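Side-chain contacts in zinc uptake regulation protein (Escherichia coli, PDB 4MTE), which represses zinc uptake genes in Escherichia coli, using zinc as a cofactor to bind their operator DNA: residues M121-L124 and A125-G129; L10-A13 and E14-A18. All coordinates share one frame; numbering follows the deposited sequence.

Contact 2 (residues 10-18) comes first along the chain, on helix 6-20; contact 1 (residues 121-129) follows much later, at the end of helix 115-127. Both are local, each formed by side chains and backbone one helical turn apart. Their centres lie 36 Å apart and their nearest atoms about 23 Å, so neither touches the other. They sample the two halves of a Fur-family repressor: contact 2 packs against helix 26-36 in the DNA-binding part, its nearest atom about 9 Å from the nucleic acid, whereas contact 1, whose nearest atom is about 22 Å from it, lies beside strand 131-140 and a second subunit, in the dimerising part.

Contact 1: residues M121-L124 and A125-G129; sequences MHTL and AAKMG
M128 folds back over the last turn of the helix, and its methyl CE stops 3.5 Å from the carbonyl O of L124. CG of M128 is close to the same oxygen, at 3.6 Å, so the thioether chain curls round it instead of running away. Two torsions account for this: chi1 of 62° places CG between the backbone N and the carbonyl carbon, and the bend at chi3 (74°) turns CE inward. One residue earlier, K127 rests its CG 3.6 Å from the carbonyl O of T123. That oxygen is shared by two weak donors, A126 N (i+3) and K127 N (i+4), both at 3.3 Å, and A126 N also bonds weakly to H122 O, consistent with a helix about to end; M128 is the first residue to leave helical angles. Further back the turn is firmer, with A125 N bonded to M121 O at 2.8 Å. In the shell behind, T123 OG1 is hydrogen-bonded to the backbone O of D119. M121, H122 and A125 pack on L132 of strand 131-140, while L124 and M128 lie on E112 of the second subunit and A125 on that subunit's F101, which places this helix end between its own sheet and the dimer partner.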
# COMPACT_ATOMS: atom_id res chain seq x y z
N MET D 121 -14.76 -29.08 19.77
CA MET D 121 -14.54 -28.89 18.34
C MET D 121 -14.74 -30.20 17.59
O MET D 121 -15.37 -30.23 16.54
CB MET D 121 -13.13 -28.34 18.09
CG MET D 121 -12.98 -26.86 18.41
SD MET D 121 -13.58 -25.80 17.08
CE MET D 121 -15.14 -25.24 17.76
N HIS D 122 -14.20 -31.28 18.14
CA HIS D 122 -14.40 -32.60 17.56
C HIS D 122 -15.88 -32.98 17.59
O HIS D 122 -16.41 -33.55 16.63
CB HIS D 122 -13.57 -33.65 18.30
CG HIS D 122 -12.24 -33.91 17.66
ND1 HIS D 122 -12.10 -34.64 16.51
CD2 HIS D 122 -10.99 -33.53 18.02
CE1 HIS D 122 -10.82 -34.71 16.18
NE2 HIS D 122 -10.13 -34.04 17.08
N THR D 123 -16.54 -32.65 18.69
CA THR D 123 -17.97 -32.94 18.85
C THR D 123 -18.78 -32.19 17.81
O THR D 123 -19.69 -32.75 17.19
CB THR D 123 -18.46 -32.57 20.26
OG1 THR D 123 -17.75 -33.34 21.24
CG2 THR D 123 -19.96 -32.83 20.41
N LEU D 124 -18.46 -30.92 17.61
CA LEU D 124 -19.15 -30.09 16.63
C LEU D 124 -18.82 -30.58 15.22
O LEU D 124 -19.68 -30.59 14.34
CB LEU D 124 -18.74 -28.62 16.78
CG LEU D 124 -19.53 -27.80 17.79
CD1 LEU D 124 -18.87 -26.44 18.00
CD2 LEU D 124 -20.98 -27.62 17.33
N ALA D 125 -17.57 -30.99 15.03
CA ALA D 125 -17.12 -31.50 13.74
C ALA D 125 -17.73 -32.86 13.45
O ALA D 125 -17.94 -33.22 12.30
CB ALA D 125 -15.60 -31.59 13.71
N ALA D 126 -18.01 -33.62 14.51
CA ALA D 126 -18.54 -34.97 14.39
C ALA D 126 -19.99 -35.02 13.92
O ALA D 126 -20.39 -35.92 13.19
CB ALA D 126 -18.38 -35.73 15.71
N LYS D 127 -20.80 -34.05 14.36
CA LYS D 127 -22.21 -34.01 13.99
C LYS D 127 -22.36 -33.78 12.49
O LYS D 127 -23.15 -34.44 11.82
CB LYS D 127 -22.96 -32.94 14.79
CG LYS D 127 -23.10 -33.28 16.26
CD LYS D 127 -23.95 -32.24 16.99
CE LYS D 127 -23.99 -32.52 18.48
NZ LYS D 127 -24.67 -33.81 18.81
N MET D 128 -21.59 -32.82 11.97
CA MET D 128 -21.40 -32.69 10.53
C MET D 128 -20.43 -33.79 10.11
O MET D 128 -19.92 -34.51 10.96
CB MET D 128 -20.84 -31.30 10.20
CG MET D 128 -19.48 -31.02 10.81
SD MET D 128 -18.89 -29.34 10.50
CE MET D 128 -19.94 -28.40 11.61
N GLY D 129 -20.16 -33.91 8.82
CA GLY D 129 -19.25 -34.96 8.35
C GLY D 129 -17.83 -34.45 8.23
O GLY D 129 -17.10 -34.85 7.33

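Contact 2: residues L10-A13 and E14-A18; sequences LAQA and EKICA
Q12 reaches one turn along the helix to meet both K15 and I16, crossing each obliquely. From CB, a first torsion of -176° carries CG away from the backbone N and beside the carbonyl carbon; the bend at chi2 (63°) then directs the chain toward the next turn. CG sits 3.6 Å from CD1 of I16. The amide carbon CD of Q12 has K15 CE at 3.7 Å and that same I16 methyl at 3.8 Å, on adjacent sides. At the tip, the amide lies against the CE-NZ end of K15 and the CG1-CD1 arm of I16. Two residues on from Q12, CG of E14 lies 3.5 Å from L10 O, off to one side of its front, and E14 OE2 comes to 3.3 Å from the same oxygen, two acceptors that do not bond. The backbone beneath is regular: E14 N to L10 O and K15 N to A11 O are both 2.9 Å and nearly straight, and the same i to i+4 pattern joins I16 N to Q12 O and C17 N to A13 O. This is a turn of the N-terminal helix 6-20 in the winged-helix DNA-binding part: L10 and A13 pack on L32 and E14 on L29, all against helix 26-36; C17 meets V22 and F75, and Q12 meets F91, in the adjoining loops.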
# COMPACT_ATOMS: atom_id res chain seq x y z
N LEU D 10 15.49 -24.91 24.80
CA LEU D 10 16.50 -24.90 23.75
C LEU D 10 17.33 -26.18 23.79
O LEU D 10 17.53 -26.84 22.77
CB LEU D 10 17.41 -23.69 23.88
CG LEU D 10 16.70 -22.34 23.96
CD1 LEU D 10 17.71 -21.21 24.13
CD2 LEU D 10 15.81 -22.11 22.74
N ALA D 11 17.80 -26.52 24.99
CA ALA D 11 18.53 -27.78 25.17
C ALA D 11 17.67 -28.94 24.68
O ALA D 11 18.12 -29.79 23.89
CB ALA D 11 18.88 -27.97 26.64
N GLN D 12 16.43 -28.95 25.15
CA GLN D 12 15.45 -29.96 24.76
C GLN D 12 15.26 -29.99 23.24
O GLN D 12 15.14 -31.06 22.65
CB GLN D 12 14.11 -29.67 25.46
CG GLN D 12 13.02 -30.70 25.20
CD GLN D 12 13.36 -32.09 25.73
OE1 GLN D 12 13.02 -33.10 25.12
NE2 GLN D 12 14.02 -32.14 26.89
N ALA D 13 15.24 -28.81 22.62
CA ALA D 13 15.09 -28.71 21.17
C ALA D 13 16.27 -29.37 20.46
O ALA D 13 16.09 -30.19 19.56
CB ALA D 13 14.97 -27.25 20.74
N GLU D 14 17.48 -29.01 20.87
CA GLU D 14 18.69 -29.61 20.32
C GLU D 14 18.64 -31.14 20.42
O GLU D 14 18.82 -31.85 19.43
CB GLU D 14 19.93 -29.09 21.05
CG GLU D 14 20.24 -27.63 20.76
CD GLU D 14 21.14 -27.00 21.81
OE1 GLU D 14 22.25 -27.53 22.03
OE2 GLU D 14 20.74 -25.99 22.41
N LYS D 15 18.38 -31.63 21.62
CA LYS D 15 18.40 -33.07 21.84
C LYS D 15 17.26 -33.77 21.09
O LYS D 15 17.44 -34.86 20.53
CB LYS D 15 18.37 -33.38 23.34
CG LYS D 15 17.07 -33.94 23.88
CD LYS D 15 17.15 -34.04 25.39
CE LYS D 15 15.92 -34.68 25.99
NZ LYS D 15 15.94 -34.58 27.48
N ILE D 16 16.09 -33.13 21.03
CA ILE D 16 14.96 -33.69 20.28
C ILE D 16 15.29 -33.77 18.79
O ILE D 16 14.98 -34.77 18.14
CB ILE D 16 13.66 -32.88 20.50
CG1 ILE D 16 13.07 -33.20 21.88
CG2 ILE D 16 12.61 -33.21 19.42
CD1 ILE D 16 11.87 -32.35 22.26
N CYS D 17 15.91 -32.73 18.25
CA CYS D 17 16.33 -32.77 16.86
C CYS D 17 17.37 -33.87 16.65
O CYS D 17 17.34 -34.58 15.64
CB CYS D 17 16.90 -31.42 16.42
SG CYS D 17 15.63 -30.16 16.20
N ALA D 18 18.28 -34.02 17.60
CA ALA D 18 19.25 -35.11 17.54
C ALA D 18 18.54 -36.47 17.51
O ALA D 18 18.92 -37.36 16.76
CB ALA D 18 20.21 -35.04 18.72